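Local atomic coordinates of N-terminal acetyltransferase-like protein (Chaetomium thermophilum, PDB entry 5NNP), a protein that probably serves as the auxiliary subunit of an N-terminal acetyltransferase A complex, an all-helical scaffold of TPR-like repeats associated with transferase activity. Residues A[191-195]-A[207-211]; A[346-350]-A[374-378]; A[485-490]-A[516-520]; A[673-677]-A[706-712]. All coordinates share one frame; numbering follows the deposited sequence.

Interaction 1. Residues A[191-195]-A[207-211]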
loop_
_atom_site.group_PDB
_atom_site.type_symbol
_atom_site.label_atom_id
_atom_site.label_comp_id
_atom_site.label_asym_id
_atom_site.label_seq_id
_atom_site.Cartn_x
_atom_site.Cartn_y
_atom_site.Cartn_z
ATOM N N LEU A 191 5.439 18.106 -18.394
ATOM C CA LEU A 191 6.876 18.174 -18.661
ATOM C C LEU A 191 7.644 17.127 -17.841
ATOM O O LEU A 191 8.514 16.430 -18.368
ATOM C CB LEU A 191 7.408 19.567 -18.367
ATOM C CG LEU A 191 6.993 20.679 -19.337
ATOM C CD1 LEU A 191 7.224 22.039 -18.718
ATOM C CD2 LEU A 191 7.729 20.571 -20.671
ATOM N N LEU A 192 7.309 16.984 -16.561
ATOM C CA LEU A 192 8.035 16.031 -15.747
ATOM C C LEU A 192 7.745 14.591 -16.184
ATOM O O LEU A 192 8.639 13.743 -16.207
ATOM C CB LEU A 192 7.697 16.224 -14.275
ATOM C CG LEU A 192 8.161 17.532 -13.620
ATOM C CD1 LEU A 192 7.674 17.596 -12.170
ATOM C CD2 LEU A 192 9.685 17.713 -13.682
ATOM N N TYR A 193 6.499 14.317 -16.539
ATOM C CA TYR A 193 6.131 12.980 -17.002
ATOM C C TYR A 193 6.956 12.570 -18.227
ATOM O O TYR A 193 7.552 11.480 -18.248
ATOM C CB TYR A 193 4.630 12.910 -17.303
ATOM C CG TYR A 193 4.155 11.572 -17.838
ATOM C CD1 TYR A 193 4.438 10.391 -17.171
ATOM C CD2 TYR A 193 3.403 11.496 -19.009
ATOM C CE1 TYR A 193 4.002 9.160 -17.664
ATOM C CE2 TYR A 193 2.955 10.278 -19.506
ATOM C CZ TYR A 193 3.258 9.114 -18.832
ATOM O OH TYR A 193 2.813 7.910 -19.336
ATOM N N LYS A 194 7.015 13.451 -19.228
ATOM C CA LYS A 194 7.874 13.250 -20.401
ATOM C C LYS A 194 9.333 13.049 -19.989
ATOM O O LYS A 194 10.020 12.177 -20.532
ATOM C CB LYS A 194 7.766 14.429 -21.377
ATOM C CG LYS A 194 8.778 14.375 -22.570
ATOM C CD LYS A 194 8.730 15.647 -23.449
ATOM C CE LYS A 194 9.680 15.586 -24.612
ATOM N NZ LYS A 194 9.730 16.866 -25.412
ATOM N N ASN A 195 9.813 13.852 -19.039
ATOM C CA ASN A 195 11.182 13.688 -18.559
ATOM C C ASN A 195 11.413 12.282 -17.996
ATOM O O ASN A 195 12.409 11.644 -18.329
ATOM C CB ASN A 195 11.549 14.739 -17.501
ATOM C CG ASN A 195 13.056 14.743 -17.175
ATOM O OD1 ASN A 195 13.505 14.049 -16.258
ATOM N ND2 ASN A 195 13.842 15.516 -17.951
ATOM N N ALA A 207 17.880 13.267 -20.724
ATOM C CA ALA A 207 16.926 13.613 -19.685
ATOM C C ALA A 207 17.429 14.775 -18.823
ATOM O O ALA A 207 16.637 15.624 -18.390
ATOM C CB ALA A 207 16.617 12.391 -18.819
ATOM N N LEU A 208 18.732 14.810 -18.561
ATOM C CA LEU A 208 19.306 15.906 -17.787
ATOM C C LEU A 208 19.215 17.203 -18.589
ATOM O O LEU A 208 18.834 18.259 -18.082
ATOM C CB LEU A 208 20.761 15.617 -17.410
ATOM C CG LEU A 208 21.404 16.701 -16.536
ATOM C CD1 LEU A 208 20.562 16.947 -15.293
ATOM C CD2 LEU A 208 22.816 16.336 -16.154
ATOM N N GLN A 209 19.573 17.096 -19.857
ATOM C CA GLN A 209 19.432 18.180 -20.809
ATOM C C GLN A 209 17.992 18.709 -20.844
ATOM O O GLN A 209 17.765 19.923 -20.815
ATOM C CB GLN A 209 19.882 17.695 -22.188
ATOM C CG GLN A 209 19.484 18.583 -23.358
ATOM C CD GLN A 209 19.732 17.911 -24.712
ATOM O OE1 GLN A 209 20.604 17.047 -24.843
ATOM N NE2 GLN A 209 18.958 18.305 -25.721
ATOM N N HIS A 210 17.021 17.798 -20.893
ATOM C CA HIS A 210 15.615 18.191 -20.963
ATOM C C HIS A 210 15.150 18.758 -19.633
ATOM O O HIS A 210 14.296 19.641 -19.587
ATOM C CB HIS A 210 14.738 17.005 -21.373
ATOM C CG HIS A 210 13.268 17.283 -21.308
ATOM N ND1 HIS A 210 12.471 16.860 -20.261
ATOM C CD2 HIS A 210 12.445 17.932 -22.166
ATOM C CE1 HIS A 210 11.225 17.238 -20.477
ATOM N NE2 HIS A 210 11.182 17.890 -21.628
ATOM N N LEU A 211 15.720 18.238 -18.551
ATOM C CA LEU A 211 15.392 18.712 -17.217
ATOM C C LEU A 211 15.756 20.164 -17.079
ATOM O O LEU A 211 14.911 20.990 -16.753
ATOM C CB LEU A 211 16.119 17.915 -16.147
ATOM C CG LEU A 211 15.571 18.187 -14.749
ATOM C CD1 LEU A 211 14.162 17.565 -14.596
ATOM C CD2 LEU A 211 16.530 17.685 -13.663
HETATM O O HOH W 1 9.567 19.101 -23.436
#

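Interaction 2. Residues A[346-350]-A[374-378]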
loop_
_atom_site.group_PDB
_atom_site.type_symbol
_atom_site.label_atom_id
_atom_site.label_comp_id
_atom_site.label_asym_id
_atom_site.label_seq_id
_atom_site.Cartn_x
_atom_site.Cartn_y
_atom_site.Cartn_z
ATOM N N ALA A 346 24.399 3.510 29.053
ATOM C CA ALA A 346 23.147 3.730 29.765
ATOM C C ALA A 346 23.352 3.546 31.266
ATOM O O ALA A 346 22.921 4.365 32.073
ATOM C CB ALA A 346 22.070 2.787 29.262
ATOM N N GLU A 347 24.006 2.454 31.629
ATOM C CA GLU A 347 24.315 2.178 33.015
ATOM C C GLU A 347 25.166 3.309 33.586
ATOM O O GLU A 347 25.010 3.710 34.743
ATOM C CB GLU A 347 25.040 0.837 33.134
ATOM C CG GLU A 347 24.953 0.229 34.517
ATOM C CD GLU A 347 23.611 -0.421 34.777
ATOM O OE1 GLU A 347 23.123 -1.124 33.872
ATOM O OE2 GLU A 347 23.049 -0.227 35.879
ATOM N N GLU A 348 26.054 3.828 32.746
ATOM C CA GLU A 348 26.967 4.899 33.114
ATOM C C GLU A 348 26.204 6.187 33.399
ATOM O O GLU A 348 26.513 6.913 34.341
ATOM C CB GLU A 348 27.977 5.111 31.994
ATOM C CG GLU A 348 29.336 5.559 32.420
ATOM C CD GLU A 348 30.273 5.700 31.227
ATOM O OE1 GLU A 348 30.190 6.732 30.525
ATOM O OE2 GLU A 348 31.079 4.776 30.969
ATOM N N TYR A 349 25.209 6.464 32.564
ATOM C CA TYR A 349 24.371 7.648 32.702
ATOM C C TYR A 349 23.507 7.557 33.963
ATOM O O TYR A 349 23.390 8.517 34.726
ATOM C CB TYR A 349 23.502 7.804 31.452
ATOM C CG TYR A 349 22.447 8.879 31.548
ATOM C CD1 TYR A 349 21.222 8.629 32.161
ATOM C CD2 TYR A 349 22.670 10.144 31.014
ATOM C CE1 TYR A 349 20.265 9.613 32.257
ATOM C CE2 TYR A 349 21.709 11.140 31.101
ATOM C CZ TYR A 349 20.512 10.865 31.724
ATOM O OH TYR A 349 19.558 11.847 31.807
ATOM N N LEU A 350 22.898 6.390 34.154
ATOM C CA LEU A 350 22.151 6.046 35.356
ATOM C C LEU A 350 22.924 6.366 36.631
ATOM O O LEU A 350 22.400 6.940 37.587
ATOM C CB LEU A 350 21.824 4.567 35.334
ATOM C CG LEU A 350 20.605 4.131 36.112
ATOM C CD1 LEU A 350 19.393 4.817 35.518
ATOM C CD2 LEU A 350 20.480 2.635 35.983
ATOM N N ALA A 374 16.644 6.127 31.149
ATOM C CA ALA A 374 17.758 5.181 31.115
ATOM C C ALA A 374 17.333 3.810 31.624
ATOM O O ALA A 374 17.724 2.795 31.066
ATOM C CB ALA A 374 18.934 5.702 31.933
ATOM N N LEU A 375 16.546 3.770 32.693
ATOM C CA LEU A 375 16.105 2.485 33.224
ATOM C C LEU A 375 15.221 1.803 32.183
ATOM O O LEU A 375 15.306 0.594 31.967
ATOM C CB LEU A 375 15.361 2.652 34.560
ATOM C CG LEU A 375 16.176 3.074 35.795
ATOM C CD1 LEU A 375 15.246 3.375 36.960
ATOM C CD2 LEU A 375 17.196 2.008 36.209
ATOM N N TYR A 376 14.385 2.594 31.523
ATOM C CA TYR A 376 13.514 2.084 30.470
ATOM C C TYR A 376 14.297 1.593 29.259
ATOM O O TYR A 376 13.889 0.629 28.602
ATOM C CB TYR A 376 12.525 3.159 30.027
ATOM C CG TYR A 376 11.523 2.669 29.014
ATOM C CD1 TYR A 376 10.652 1.636 29.318
ATOM C CD2 TYR A 376 11.435 3.248 27.759
ATOM C CE1 TYR A 376 9.726 1.189 28.397
ATOM C CE2 TYR A 376 10.515 2.802 26.830
ATOM C CZ TYR A 376 9.664 1.774 27.156
ATOM O OH TYR A 376 8.746 1.330 26.238
ATOM N N TYR A 377 15.407 2.267 28.949
ATOM C CA TYR A 377 16.258 1.836 27.842
ATOM C C TYR A 377 16.847 0.474 28.172
ATOM O O TYR A 377 16.907 -0.428 27.325
ATOM C CB TYR A 377 17.386 2.830 27.554
ATOM C CG TYR A 377 18.258 2.419 26.379
ATOM C CD1 TYR A 377 19.279 1.474 26.527
ATOM C CD2 TYR A 377 18.064 2.971 25.121
ATOM C CE1 TYR A 377 20.073 1.102 25.452
ATOM C CE2 TYR A 377 18.846 2.608 24.049
ATOM C CZ TYR A 377 19.847 1.674 24.215
ATOM O OH TYR A 377 20.623 1.322 23.129
ATOM N N LEU A 378 17.295 0.334 29.411
ATOM C CA LEU A 378 17.910 -0.906 29.827
ATOM C C LEU A 378 16.875 -2.029 29.851
ATOM O O LEU A 378 17.195 -3.180 29.551
ATOM C CB LEU A 378 18.574 -0.738 31.186
ATOM C CG LEU A 378 19.899 0.018 31.123
ATOM C CD1 LEU A 378 20.279 0.572 32.484
ATOM C CD2 LEU A 378 20.987 -0.896 30.574
#

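Interaction 3. Residues A[485-490]-A[516-520]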
loop_
_atom_site.group_PDB
_atom_site.type_symbol
_atom_site.label_atom_id
_atom_site.label_comp_id
_atom_site.label_asym_id
_atom_site.label_seq_id
_atom_site.Cartn_x
_atom_site.Cartn_y
_atom_site.Cartn_z
ATOM N N GLN A 485 -11.648 -1.795 6.901
ATOM C CA GLN A 485 -10.611 -2.603 6.262
ATOM C C GLN A 485 -9.442 -2.922 7.204
ATOM O O GLN A 485 -8.277 -2.901 6.789
ATOM C CB GLN A 485 -10.108 -1.885 5.003
ATOM C CG GLN A 485 -11.254 -1.520 4.043
ATOM C CD GLN A 485 -10.817 -0.648 2.864
ATOM O OE1 GLN A 485 -9.673 -0.230 2.789
ATOM N NE2 GLN A 485 -11.741 -0.372 1.945
ATOM N N CYS A 486 -9.755 -3.229 8.465
ATOM C CA CYS A 486 -8.712 -3.461 9.463
ATOM C C CYS A 486 -8.156 -4.890 9.390
ATOM O O CYS A 486 -8.668 -5.806 10.053
ATOM C CB CYS A 486 -9.244 -3.180 10.880
ATOM S SG CYS A 486 -7.953 -3.133 12.153
ATOM N N ILE A 487 -7.089 -5.065 8.611
ATOM C CA ILE A 487 -6.527 -6.385 8.330
ATOM C C ILE A 487 -5.757 -7.017 9.513
ATOM O O ILE A 487 -5.789 -8.229 9.696
ATOM C CB ILE A 487 -5.594 -6.321 7.090
ATOM C CG1 ILE A 487 -6.413 -5.978 5.838
ATOM C CG2 ILE A 487 -4.855 -7.649 6.875
ATOM C CD1 ILE A 487 -5.589 -5.756 4.589
ATOM N N TRP A 488 -5.058 -6.215 10.305
ATOM C CA TRP A 488 -4.312 -6.784 11.422
ATOM C C TRP A 488 -5.295 -7.465 12.373
ATOM O O TRP A 488 -5.092 -8.625 12.765
ATOM C CB TRP A 488 -3.455 -5.732 12.153
ATOM C CG TRP A 488 -4.159 -4.898 13.206
ATOM C CD1 TRP A 488 -4.622 -3.618 13.065
ATOM C CD2 TRP A 488 -4.464 -5.284 14.562
ATOM N NE1 TRP A 488 -5.203 -3.192 14.237
ATOM C CE2 TRP A 488 -5.119 -4.190 15.168
ATOM C CE3 TRP A 488 -4.260 -6.450 15.312
ATOM C CZ2 TRP A 488 -5.554 -4.224 16.490
ATOM C CZ3 TRP A 488 -4.700 -6.479 16.631
ATOM C CH2 TRP A 488 -5.337 -5.375 17.203
ATOM N N PHE A 489 -6.384 -6.782 12.701
ATOM C CA PHE A 489 -7.295 -7.357 13.671
ATOM C C PHE A 489 -8.000 -8.572 13.086
ATOM O O PHE A 489 -8.129 -9.592 13.753
ATOM C CB PHE A 489 -8.333 -6.352 14.163
ATOM C CG PHE A 489 -9.307 -6.957 15.122
ATOM C CD1 PHE A 489 -8.959 -7.142 16.451
ATOM C CD2 PHE A 489 -10.549 -7.387 14.697
ATOM C CE1 PHE A 489 -9.832 -7.708 17.334
ATOM C CE2 PHE A 489 -11.434 -7.970 15.595
ATOM C CZ PHE A 489 -11.068 -8.127 16.913
ATOM N N LEU A 490 -8.464 -8.452 11.842
ATOM C CA LEU A 490 -9.154 -9.555 11.178
ATOM C C LEU A 490 -8.267 -10.801 11.134
ATOM O O LEU A 490 -8.731 -11.905 11.424
ATOM C CB LEU A 490 -9.591 -9.159 9.769
ATOM C CG LEU A 490 -10.725 -8.130 9.631
ATOM C CD1 LEU A 490 -10.968 -7.777 8.166
ATOM C CD2 LEU A 490 -12.001 -8.619 10.262
ATOM N N ILE A 516 -11.074 -7.692 1.036
ATOM C CA ILE A 516 -10.474 -6.379 1.166
ATOM C C ILE A 516 -9.471 -6.172 0.043
ATOM O O ILE A 516 -9.381 -5.072 -0.510
ATOM C CB ILE A 516 -9.794 -6.191 2.536
ATOM C CG1 ILE A 516 -10.856 -6.078 3.626
ATOM C CG2 ILE A 516 -8.937 -4.956 2.553
ATOM C CD1 ILE A 516 -10.286 -6.164 5.032
ATOM N N PHE A 517 -8.743 -7.227 -0.328
ATOM C CA PHE A 517 -7.767 -7.073 -1.403
ATOM C C PHE A 517 -8.475 -6.955 -2.750
ATOM O O PHE A 517 -8.014 -6.233 -3.625
ATOM C CB PHE A 517 -6.728 -8.199 -1.398
ATOM C CG PHE A 517 -5.488 -7.845 -0.613
ATOM C CD1 PHE A 517 -4.401 -7.253 -1.232
ATOM C CD2 PHE A 517 -5.437 -8.034 0.760
ATOM C CE1 PHE A 517 -3.266 -6.896 -0.503
ATOM C CE2 PHE A 517 -4.297 -7.662 1.498
ATOM C CZ PHE A 517 -3.218 -7.102 0.859
ATOM N N ASP A 518 -9.625 -7.594 -2.905
ATOM C CA ASP A 518 -10.383 -7.419 -4.136
ATOM C C ASP A 518 -10.814 -5.959 -4.265
ATOM O O ASP A 518 -10.826 -5.401 -5.354
ATOM C CB ASP A 518 -11.605 -8.338 -4.183
ATOM C CG ASP A 518 -11.245 -9.793 -4.488
ATOM O OD1 ASP A 518 -10.109 -10.054 -4.952
ATOM O OD2 ASP A 518 -12.111 -10.674 -4.264
ATOM N N THR A 519 -11.134 -5.339 -3.137
ATOM C CA THR A 519 -11.618 -3.970 -3.136
ATOM C C THR A 519 -10.516 -3.005 -3.525
ATOM O O THR A 519 -10.714 -2.105 -4.335
ATOM C CB THR A 519 -12.154 -3.575 -1.774
ATOM O OG1 THR A 519 -13.319 -4.346 -1.487
ATOM C CG2 THR A 519 -12.493 -2.076 -1.741
ATOM N N TRP A 520 -9.356 -3.200 -2.915
ATOM C CA TRP A 520 -8.176 -2.420 -3.207
ATOM C C TRP A 520 -7.862 -2.481 -4.700
ATOM O O TRP A 520 -7.467 -1.480 -5.308
ATOM C CB TRP A 520 -7.016 -2.940 -2.365
ATOM C CG TRP A 520 -7.165 -2.584 -0.912
ATOM C CD1 TRP A 520 -8.188 -1.880 -0.352
ATOM C CD2 TRP A 520 -6.251 -2.885 0.155
ATOM N NE1 TRP A 520 -7.978 -1.732 0.999
ATOM C CE2 TRP A 520 -6.798 -2.332 1.334
ATOM C CE3 TRP A 520 -5.034 -3.578 0.231
ATOM C CZ2 TRP A 520 -6.168 -2.455 2.581
ATOM C CZ3 TRP A 520 -4.404 -3.694 1.478
ATOM C CH2 TRP A 520 -4.971 -3.132 2.630
#

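Interaction 4. Residues A[673-677]-A[706-712]. Unlike the reference sequence in segment 706-712: K708 (reference Asn).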
loop_
_atom_site.group_PDB
_atom_site.type_symbol
_atom_site.label_atom_id
_atom_site.label_comp_id
_atom_site.label_asym_id
_atom_site.label_seq_id
_atom_site.Cartn_x
_atom_site.Cartn_y
_atom_site.Cartn_z
ATOM N N ILE A 673 9.281 -19.313 0.578
ATOM C CA ILE A 673 9.283 -20.775 0.708
ATOM C C ILE A 673 8.058 -21.353 1.401
ATOM O O ILE A 673 7.602 -22.433 1.037
ATOM C CB ILE A 673 10.507 -21.285 1.478
ATOM C CG1 ILE A 673 11.797 -20.765 0.868
ATOM C CG2 ILE A 673 10.591 -22.822 1.412
ATOM C CD1 ILE A 673 12.936 -21.795 0.980
ATOM N N ASP A 674 7.538 -20.648 2.403
ATOM C CA ASP A 674 6.366 -21.115 3.138
ATOM C C ASP A 674 5.216 -21.374 2.184
ATOM O O ASP A 674 4.501 -22.376 2.322
ATOM C CB ASP A 674 5.938 -20.100 4.201
ATOM C CG ASP A 674 6.937 -19.973 5.333
ATOM O OD1 ASP A 674 7.667 -20.945 5.610
ATOM O OD2 ASP A 674 6.988 -18.890 5.951
ATOM N N GLY A 675 5.055 -20.459 1.224
ATOM C CA GLY A 675 4.069 -20.589 0.168
ATOM C C GLY A 675 4.311 -21.801 -0.714
ATOM O O GLY A 675 3.379 -22.545 -1.005
ATOM N N GLN A 676 5.561 -22.006 -1.127
ATOM C CA GLN A 676 5.949 -23.161 -1.948
ATOM C C GLN A 676 5.747 -24.504 -1.240
ATOM O O GLN A 676 5.314 -25.495 -1.846
ATOM C CB GLN A 676 7.408 -23.024 -2.380
ATOM C CG GLN A 676 7.658 -21.797 -3.244
ATOM C CD GLN A 676 6.911 -21.880 -4.553
ATOM O OE1 GLN A 676 6.284 -22.898 -4.842
ATOM N NE2 GLN A 676 6.975 -20.814 -5.359
ATOM N N ILE A 677 6.073 -24.531 0.044
ATOM C CA ILE A 677 5.873 -25.724 0.853
ATOM C C ILE A 677 4.384 -26.041 0.962
ATOM O O ILE A 677 3.978 -27.203 0.850
ATOM C CB ILE A 677 6.477 -25.560 2.258
ATOM C CG1 ILE A 677 7.986 -25.340 2.159
ATOM C CG2 ILE A 677 6.179 -26.773 3.111
ATOM C CD1 ILE A 677 8.626 -24.879 3.459
ATOM N N HIS A 706 16.499 -26.994 3.451
ATOM C CA HIS A 706 15.329 -26.826 4.302
ATOM C C HIS A 706 14.701 -28.181 4.617
ATOM O O HIS A 706 14.452 -28.977 3.713
ATOM C CB HIS A 706 14.313 -25.916 3.618
ATOM C CG HIS A 706 13.140 -25.551 4.476
ATOM N ND1 HIS A 706 12.270 -26.489 4.993
ATOM C CD2 HIS A 706 12.680 -24.344 4.881
ATOM C CE1 HIS A 706 11.326 -25.872 5.684
ATOM N NE2 HIS A 706 11.553 -24.573 5.630
ATOM N N PRO A 707 14.445 -28.446 5.907
ATOM C CA PRO A 707 13.971 -29.763 6.358
ATOM C C PRO A 707 12.681 -30.197 5.664
ATOM O O PRO A 707 12.520 -31.378 5.365
ATOM C CB PRO A 707 13.737 -29.557 7.858
ATOM C CG PRO A 707 14.596 -28.387 8.217
ATOM C CD PRO A 707 14.579 -27.493 7.020
ATOM N N LYS A 708 11.781 -29.250 5.408
ATOM C CA LYS A 708 10.500 -29.571 4.788
ATOM C C LYS A 708 10.669 -29.933 3.314
ATOM O O LYS A 708 10.028 -30.867 2.831
ATOM C CB LYS A 708 9.515 -28.404 4.934
ATOM C CG LYS A 708 8.293 -28.702 5.809
ATOM C CD LYS A 708 7.488 -29.894 5.284
ATOM C CE LYS A 708 6.239 -30.145 6.122
ATOM N NZ LYS A 708 5.626 -31.482 5.851
ATOM N N VAL A 709 11.525 -29.202 2.599
ATOM C CA VAL A 709 11.699 -29.465 1.170
ATOM C C VAL A 709 12.376 -30.820 0.992
ATOM O O VAL A 709 12.187 -31.492 -0.018
ATOM C CB VAL A 709 12.519 -28.355 0.443
ATOM C CG1 VAL A 709 11.933 -26.966 0.718
ATOM C CG2 VAL A 709 13.966 -28.397 0.854
ATOM N N LEU A 710 13.152 -31.225 1.990
ATOM C CA LEU A 710 13.822 -32.521 1.956
ATOM C C LEU A 710 12.814 -33.635 2.177
ATOM O O LEU A 710 12.842 -34.671 1.502
ATOM C CB LEU A 710 14.921 -32.584 3.011
ATOM C CG LEU A 710 16.110 -31.670 2.727
ATOM C CD1 LEU A 710 17.149 -31.764 3.840
ATOM C CD2 LEU A 710 16.716 -32.011 1.361
ATOM N N GLU A 711 11.919 -33.399 3.131
ATOM C CA GLU A 711 10.834 -34.317 3.445
ATOM C C GLU A 711 9.871 -34.490 2.267
ATOM O O GLU A 711 9.558 -35.615 1.864
ATOM C CB GLU A 711 10.080 -33.818 4.674
ATOM C CG GLU A 711 9.158 -34.833 5.299
ATOM C CD GLU A 711 8.340 -34.239 6.418
ATOM O OE1 GLU A 711 7.605 -33.251 6.161
ATOM O OE2 GLU A 711 8.446 -34.754 7.556
ATOM N N GLN A 712 9.409 -33.373 1.719
ATOM C CA GLN A 712 8.513 -33.397 0.570
ATOM C C GLN A 712 9.189 -34.004 -0.662
ATOM O O GLN A 712 8.540 -34.682 -1.456
ATOM C CB GLN A 712 8.003 -31.984 0.259
ATOM C CG GLN A 712 7.086 -31.403 1.341
ATOM C CD GLN A 712 6.783 -29.927 1.128
ATOM O OE1 GLN A 712 7.557 -29.217 0.489
ATOM N NE2 GLN A 712 5.655 -29.458 1.667
#

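Interaction 1. Residues A[191-195]-A[207-211]
N195 and H210 meet across the two arms of a helical hairpin, and a single amide nitrogen does most of the joining. Both hydrogens of N195 ND2 are spent here: one goes to H210 ND1 at 3.0 Å, the other to the backbone oxygen A207 O at 2.8 Å. The first bond is almost straight (170°) and lies in both the imidazole and the amide plane, so the two flat groups are nearly coplanar. A207 O is shared, since it also accepts the routine helical bond from L211 N. The remaining amide atom, N195 OD1, is satisfied by the hydroxyl of Y231. With three separate bonds on its two polar atoms, the amide has little freedom to flip or turn.

The far end of the imidazole is also occupied. H210 NE2 is 2.7 Å from a water, which accepts a bond from K194 NZ at 3.0 Å. K194 gets there by extending fully, its CD passing 3.8 Å from H210 NE2, and its ammonium also bonds to T170 and to a glycerol. With CG opposite the backbone N (chi1 173°), the H210 ring extends across the gap until CE1 faces L191 O, 3.5 Å away at the ring edge.

The axes of segments 191-195 and 207-211, on helices 185-200 and 204-214, run antiparallel and approach to 10.2 Å. Helix 162-175 packs against L191, Y193 and K194; helix 221-234 touches N195, A207, L208 and L211, while helix 537-547 reaches L192 and Y193.

Interaction 2. Residues A[346-350]-A[374-378]
L350 and L375 meet through different first torsions. In L350, CG lies opposite the backbone N (chi1 -154°), throwing both methyls forward; in L375, CG sits beside the backbone N (chi1 -70°) and sends CD2 to meet them. The two side chains cross at about a right angle, with L375 CD2 against both branches of L350, 3.6 Å from L350 CD1 and slightly nearer CD2. L378, whose CG is also on the N side, reaches the same L350 CD2 with its CD1 at 4.1 Å.

Around this leucine group, alanines let the backbones approach, A346 and A374 having their CA atoms 5.7 Å apart. The methyl of A374 touches both L350 CD1 and Y349 CD1, each 3.7 Å from its CB. A346 CB rests on L378 CG at 4.0 Å and on the Y377 ring. E347 bends at chi2 and brings OE1 to 3.6 Å from L378 CD1, while keeping a weak hydrogen bond to Y396. No hydrogen bond crosses between the segments; the contact is apolar packing between the two helical segments, whose axes cross at -154°.

Helices 336-352 and 369-381 are fastened on several flanks. The hydroxyls of Y349 and Y377 bond to D319 and Y333, and their rings meet F318 and F326 edge-to-face. Helix 390-403, within the same predicted TPR as 374-378, covers L375 and L378.

Interaction 3. Residues A[485-490]-A[516-520]
Q485 reaches W520 with a side chain that can be followed atom by atom. Its CB lies 4.1 Å from I516 CG2, and from there the chain runs out extended, CG having been set beside the backbone N (chi1 -54°). At the end the amide divides its attention: NE2 lies near T519 CG2, while OE1 accepts from the indole W520 NE1 at 2.9 Å. The N-H points almost straight at the oxygen (175°) and OE1 lies in the indole plane, yet the donor stands well above the glutamine's carbonyl plane rather than on a lone pair. OE1 has further partners, a polar side chain and a backbone group of another protein chain, so three bonds grip this buried oxygen.

Beside the polar bond runs an apolar seam. I487 CD1 comes against the benzene part of the indole, nearest CH2, and against F517 CE2 at 3.9 Å. I516 spreads its two branches: CG2 lies over one face of its own helix-mate W520, while CD1 meets L490 CD1 tip to tip at 3.6 Å and touches I487 CG1 at 4.0 Å.

The placing of Q485 depends on its backbone. With positive phi (60°) and the bonds C486 N to L481 O and Q485 N to T482 O, Q485 is the C-prime residue of a Schellman motif. Helix 476-483 ends there, and C486 then serves as N-cap of helix 487-499.

Interaction 4. Residues A[673-677]-A[706-712]
I677 packs against H706 at the N-terminal end of a capped helix, in a pairing of next-but-one helices consistent with an alpha-alpha solenoid. The axes of 673-677 and 707-712 run nearly parallel, 21° apart, on helices 673-685 and 707-723, with helix 689-702 between them in sequence. I677 contributes the largest share of the buried surface and divides its branches between two neighbours. Its CD1 comes from the opposite direction to meet the imidazole, 3.6 Å from H706 CE1, and also touches K708 CB at 3.9 Å. Its CG2 branch turns instead to the amide of Q712 and to the aliphatic part of K708.

H706 has a second task that fixes its ring. As N-cap residue it receives K708 N on ND1 at 2.8 Å, with the donor in the ring plane. The rotation of the imidazole is thereby set, and the same ring offers its CE1-NE2 side to I677. I673 CG2 adds a looser touch on V709 CG1, 4.4 Å away.

K708, lysine here where the reference sequence has asparagine, carries its ammonium away from 673-677 to a salt bridge with E711 OE1, with a long, weak ion pair to E681 besides.

Q712 closes the far end. Its chain is extended beyond a CG placed beside the backbone N (chi1 -67°), and it crosses I677 at about a right angle. The amide nitrogen is held twice: Q712 NE2 bonds to E681 OE2 and, at 2.9 Å and a bent 144°, to I677 O.

Read from the N terminus, the four contacts follow in series; none nests in or crosses another. Interaction 1 closes the shortest excursion, a hairpin with 11 intervening residues. Interaction 2 bridges 23, much of it not helical, and interaction 3 spans 25, joining the turn between helices 476-483 and 487-499 to helix 503-523. Interaction 4 skips over helix 689-702 near the C terminus. They are well spread: the centres of interactions 1 and 2 lie about 52 Å apart, those of 3 and 4 about 28 Å, and none touch. Interactions 1 and 2 tie consecutive helices, interaction 4 next-but-one helices, and interaction 3, nearest the centre of the chain, also faces another protein.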